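Local coordinates for protein aldose-aldose oxidoreductase (Caulobacter crescentus, PDB 5A04) that probably oxidises one aldose while reducing another, using an NADP(H) cofactor bound by its Rossmann-fold domain, at residues His161-Gly166 and Leu183-Ile188; Val221-Asn226 and Ala242-Cys247. One frame throughout, in Å; residues are numbered along the deposited sequence.

Both contacts lie at the ends of central strands of the large mixed sheet in the C-terminal alpha/beta domain, their centres about 6 Å apart, and both are largely buried. Contact 1 packs the end of strand 156-162 and the loop after it on helix 182-198, beside the bound glucose; across it the two segments meet by van der Waals packing, and the carboxylate of D185 binds the sugar and R172. Contact 2 joins the start of strand 224-230 and the preceding D223 to the loop between strands 236-242 and 247-254 through the aspartate's hydrogen bonds, facing the second subunit. The ring of Y243 bridges them, meeting F163 edge-to-face, and T164 N is probably hydrogen-bonded to N246 OD1.

Contact 1: residues His161-Gly166 and Leu183-Ile188; sequences HGFTIG and LMDIGI. With BGC (beta-D-glucopyranose), chain H; SO4 (sulfate ion), chain J.
This is a buried strand-on-helix packing contact at the sugar pocket of the C-terminal alpha/beta domain, where the end of strand 156-162 and the loop that follows lie against helix 182-198. I186 makes the largest share of the contact. Its CG1 stands anti to the backbone N (chi1 -180°), which lays that branch against the strand backbone, 3.5 Å from G162 N, while CD1 reaches the CB of H161. From the helix backbone, I186 O approaches H161 CB to 3.3 Å and lies oblique to the imidazole. The ring nitrogens of H161 are engaged away from this interface, NE2 with T265 and ND1 with S190, which ties the strand end both to a further pocket residue and to the next turn of the same helix.

Further along, F163 and D185 line the glucose site together. Their side chains cross at about a right angle, with the ring and carboxylate planes 64° apart, and D185 OD2 lies in the ring plane at its edge, 3.2 Å from F163 CE1, where the slightly positive rim meets a carboxylate oxygen. With CG anti to the backbone N (chi1 -176°), D185 extends into the pocket, both oxygens on sugar hydroxyls. R172 forms a salt bridge with OD1 and also binds the glucose, so it joins acid and sugar, and K104 bonds both D185 O and the sugar. Over one face of the F163 ring, offset toward the rim, sits glucose O4. At the far end of the loop, G166 N donates to O1 of a sulfate, probably from the crystallisation liquor. The carboxylate grips neighbouring hydroxyls of the glucose, O2 giving its proton to D185 OD1 at 2.7 Å and O3 to D185 OD2 at 2.8 Å.

Contact 2: residues Val221-Asn226 and Ala242-Cys247; sequences VEDIIN and AYSVNC
The start of strand 224-230 meets the end of strand 236-242 here, at one end of an antiparallel pair in the mixed sheet of the C-terminal alpha/beta domain, and D223 fastens the loop that leads on to strand 247-254. Its side chain, with CG anti to the backbone N (chi1 170°), extends to the loop and divides its two oxygens between consecutive residues. OD1 accepts Y243 N at 2.9 Å, met nearly along its C-O axis, with an N-H...O angle of 143°. OD2 takes the hydroxyl proton of S244 on its syn lone pair, the OG–OD2 distance being 2.8 Å. The backbone adds little: Y243 N also makes a weak bond to D223 O, and A242 CA approaches that same carbonyl at 3.4 Å in a CA-H...O contact. S182 gives D223 O a further partner, from its OG.

Apolar packing joins in where I224 CG1 lies 3.9 Å from A242 CB, and I224 CD1 comes near S244 OG. The Y243 ring brings CD2 to 3.8 Å from E222 O, which lies oblique to it.

The acid and the serine are also part of the dimer interface, since R155 of the second subunit forms a salt bridge with D223 OD2 and a hydrogen bond with S244 OG. Without the D223 carboxylate, as with an alanine here, Y243 N would probably keep little more than its weak carbonyl bond, and S244 OG and R155 of the second subunit would lose their shared acceptor. Beyond the aspartate, E222 bonds G181 and L183 at the start of helix 182-198 and Y328 on helix 314-333, while I225 packs on both helices, so the contact lies between the two helices and the neighbouring subunit.

Contact 1: residues His161-Gly166 and Leu183-Ile188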
# COMPACT_ATOMS: atom_id res chain seq x y z
N HIS A 161 0.74 3.13 -8.23
CA HIS A 161 0.78 3.38 -9.67
C HIS A 161 2.20 3.27 -10.18
O HIS A 161 3.12 3.91 -9.66
CB HIS A 161 0.20 4.75 -10.02
CG HIS A 161 -1.30 4.81 -9.97
ND1 HIS A 161 -2.00 5.03 -8.80
CD2 HIS A 161 -2.23 4.65 -10.94
CE1 HIS A 161 -3.29 5.01 -9.06
NE2 HIS A 161 -3.46 4.79 -10.35
N GLY A 162 2.38 2.49 -11.24
CA GLY A 162 3.70 2.33 -11.83
C GLY A 162 3.61 1.52 -13.10
O GLY A 162 2.62 0.81 -13.33
N PHE A 163 4.62 1.64 -13.94
CA PHE A 163 4.76 0.72 -15.06
C PHE A 163 6.24 0.53 -15.33
O PHE A 163 7.07 1.32 -14.90
CB PHE A 163 4.01 1.21 -16.32
CG PHE A 163 4.60 2.44 -16.97
CD1 PHE A 163 4.28 3.71 -16.51
CD2 PHE A 163 5.43 2.31 -18.08
CE1 PHE A 163 4.81 4.83 -17.14
CE2 PHE A 163 5.97 3.44 -18.70
CZ PHE A 163 5.65 4.69 -18.23
N THR A 164 6.57 -0.55 -16.02
CA THR A 164 7.96 -0.85 -16.31
C THR A 164 8.37 -0.08 -17.55
O THR A 164 8.12 -0.53 -18.67
CB THR A 164 8.16 -2.36 -16.52
OG1 THR A 164 7.14 -2.85 -17.40
CG2 THR A 164 8.04 -3.08 -15.21
N ILE A 165 8.97 1.08 -17.35
CA ILE A 165 9.30 1.95 -18.48
C ILE A 165 10.44 1.34 -19.30
O ILE A 165 11.27 0.60 -18.77
CB ILE A 165 9.64 3.38 -17.98
CG1 ILE A 165 9.57 4.39 -19.14
CG2 ILE A 165 10.97 3.40 -17.24
CD1 ILE A 165 9.56 5.84 -18.67
N GLY A 166 10.48 1.63 -20.60
CA GLY A 166 11.41 0.96 -21.49
C GLY A 166 12.60 1.77 -21.98
O GLY A 166 13.64 1.85 -21.31
N LEU A 183 7.18 9.94 -10.30
CA LEU A 183 6.17 10.72 -9.59
C LEU A 183 5.49 11.71 -10.52
O LEU A 183 4.30 11.97 -10.40
CB LEU A 183 6.81 11.47 -8.42
CG LEU A 183 5.86 12.32 -7.56
CD1 LEU A 183 4.67 11.48 -7.07
CD2 LEU A 183 6.62 12.94 -6.38
N MET A 184 6.26 12.29 -11.45
CA MET A 184 5.70 13.28 -12.36
C MET A 184 4.74 12.60 -13.34
O MET A 184 3.71 13.16 -13.69
CB MET A 184 6.83 14.02 -13.10
CG MET A 184 7.59 14.99 -12.22
SD MET A 184 6.54 16.32 -11.62
CE MET A 184 6.39 17.32 -13.08
N ASP A 185 5.04 11.35 -13.71
CA ASP A 185 4.30 10.71 -14.79
C ASP A 185 3.15 9.83 -14.36
O ASP A 185 2.07 9.88 -14.96
CB ASP A 185 5.25 9.86 -15.62
CG ASP A 185 4.57 9.25 -16.83
OD1 ASP A 185 4.22 10.02 -17.75
OD2 ASP A 185 4.35 8.02 -16.83
N ILE A 186 3.39 8.98 -13.38
CA ILE A 186 2.44 7.93 -13.06
C ILE A 186 2.10 7.97 -11.57
O ILE A 186 0.95 7.74 -11.17
CB ILE A 186 3.00 6.54 -13.51
CG1 ILE A 186 2.02 5.43 -13.18
CG2 ILE A 186 4.39 6.26 -12.93
CD1 ILE A 186 0.69 5.62 -13.89
N GLY A 187 3.07 8.31 -10.73
CA GLY A 187 2.82 8.44 -9.31
C GLY A 187 1.82 9.53 -8.99
O GLY A 187 1.10 9.47 -7.98
N ILE A 188 1.75 10.53 -9.86
CA ILE A 188 0.76 11.59 -9.69
C ILE A 188 -0.68 11.03 -9.64
O ILE A 188 -1.55 11.62 -9.00
CB ILE A 188 0.90 12.62 -10.84
CG1 ILE A 188 0.04 13.87 -10.56
CG2 ILE A 188 0.58 11.98 -12.18
CD1 ILE A 188 0.40 15.05 -11.46
C2 BGC H . 1.18 8.35 -18.23
C3 BGC H . 1.58 7.15 -19.10
C4 BGC H . 0.94 5.90 -18.58
C5 BGC H . -0.55 6.07 -18.40
C6 BGC H . -1.12 4.84 -17.65
C1 BGC H . -0.28 8.38 -18.23
O1 BGC H . -0.74 9.55 -17.55
O2 BGC H . 1.74 9.53 -18.79
O3 BGC H . 3.00 7.06 -19.06
O4 BGC H . 1.20 4.83 -19.48
O5 BGC H . -0.83 7.21 -17.62
O6 BGC H . -2.56 4.88 -17.63
S SO4 J . 8.33 2.15 -23.50
O1 SO4 J . 8.50 2.94 -22.28
O2 SO4 J . 8.09 0.76 -23.13
O3 SO4 J . 7.18 2.67 -24.24
O4 SO4 J . 9.53 2.23 -24.34

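Contact 2: residues Val221-Asn226 and Ala242-Cys247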
# COMPACT_ATOMS: atom_id res chain seq x y z
N VAL A 221 16.44 10.78 -13.60
CA VAL A 221 15.21 10.90 -12.83
C VAL A 221 14.98 9.67 -11.96
O VAL A 221 15.67 8.66 -12.12
CB VAL A 221 13.99 11.13 -13.76
CG1 VAL A 221 14.21 12.38 -14.63
CG2 VAL A 221 13.71 9.90 -14.63
N GLU A 222 14.00 9.74 -11.05
CA GLU A 222 13.83 8.68 -10.06
C GLU A 222 12.97 7.54 -10.58
O GLU A 222 12.07 7.73 -11.42
CB GLU A 222 13.25 9.23 -8.75
CG GLU A 222 11.74 9.48 -8.71
CD GLU A 222 11.28 10.72 -9.47
OE1 GLU A 222 12.12 11.54 -9.92
OE2 GLU A 222 10.04 10.89 -9.61
N ASP A 223 13.24 6.35 -10.05
CA ASP A 223 12.47 5.15 -10.36
C ASP A 223 11.33 5.03 -9.36
O ASP A 223 10.19 5.33 -9.68
CB ASP A 223 13.38 3.92 -10.34
CG ASP A 223 12.61 2.61 -10.42
OD1 ASP A 223 11.41 2.63 -10.77
OD2 ASP A 223 13.23 1.57 -10.15
N ILE A 224 11.65 4.57 -8.15
CA ILE A 224 10.63 4.44 -7.10
C ILE A 224 10.67 5.64 -6.15
O ILE A 224 11.73 6.02 -5.67
CB ILE A 224 10.81 3.14 -6.28
CG1 ILE A 224 10.51 1.92 -7.15
CG2 ILE A 224 9.87 3.15 -5.07
CD1 ILE A 224 10.83 0.58 -6.46
N ILE A 225 9.51 6.24 -5.90
CA ILE A 225 9.41 7.16 -4.77
C ILE A 225 8.03 6.97 -4.14
O ILE A 225 6.99 7.36 -4.68
CB ILE A 225 9.70 8.64 -5.18
CG1 ILE A 225 9.65 9.55 -3.94
CG2 ILE A 225 8.77 9.15 -6.31
CD1 ILE A 225 10.21 10.96 -4.21
N ASN A 226 8.04 6.30 -2.99
CA ASN A 226 6.81 5.98 -2.28
C ASN A 226 6.58 7.04 -1.23
O ASN A 226 7.55 7.56 -0.66
CB ASN A 226 6.89 4.59 -1.65
CG ASN A 226 7.14 3.51 -2.68
OD1 ASN A 226 6.79 3.67 -3.86
ND2 ASN A 226 7.73 2.40 -2.24
N ALA A 242 6.25 4.21 -9.25
CA ALA A 242 7.36 3.38 -9.71
C ALA A 242 7.50 3.33 -11.23
O ALA A 242 6.52 3.42 -11.96
CB ALA A 242 7.21 1.95 -9.16
N TYR A 243 8.74 3.17 -11.68
CA TYR A 243 9.04 2.98 -13.09
C TYR A 243 9.62 1.58 -13.35
O TYR A 243 10.09 1.29 -14.45
CB TYR A 243 10.04 4.05 -13.58
CG TYR A 243 9.44 5.26 -14.28
CD1 TYR A 243 8.16 5.26 -14.80
CD2 TYR A 243 10.21 6.42 -14.44
CE1 TYR A 243 7.65 6.37 -15.47
CE2 TYR A 243 9.71 7.53 -15.10
CZ TYR A 243 8.44 7.51 -15.61
OH TYR A 243 7.97 8.62 -16.28
N SER A 244 9.63 0.73 -12.33
CA SER A 244 10.23 -0.61 -12.46
C SER A 244 9.27 -1.75 -12.07
O SER A 244 9.67 -2.91 -12.06
CB SER A 244 11.52 -0.71 -11.64
OG SER A 244 11.30 -0.46 -10.25
N VAL A 245 8.02 -1.42 -11.76
CA VAL A 245 6.99 -2.45 -11.57
C VAL A 245 5.69 -1.98 -12.20
O VAL A 245 5.50 -0.80 -12.43
CB VAL A 245 6.71 -2.78 -10.08
CG1 VAL A 245 7.95 -3.32 -9.39
CG2 VAL A 245 6.17 -1.56 -9.33
N ASN A 246 4.78 -2.92 -12.46
CA ASN A 246 3.46 -2.56 -12.95
C ASN A 246 2.40 -2.65 -11.85
O ASN A 246 2.22 -3.68 -11.21
CB ASN A 246 3.05 -3.47 -14.11
CG ASN A 246 3.95 -3.29 -15.31
OD1 ASN A 246 3.99 -2.22 -15.92
ND2 ASN A 246 4.69 -4.34 -15.66
N CYS A 247 1.70 -1.54 -11.64
CA CYS A 247 0.61 -1.51 -10.68
C CYS A 247 -0.31 -0.36 -11.01
O CYS A 247 0.12 0.67 -11.52
CB CYS A 247 1.12 -1.36 -9.25
SG CYS A 247 2.39 -0.06 -9.03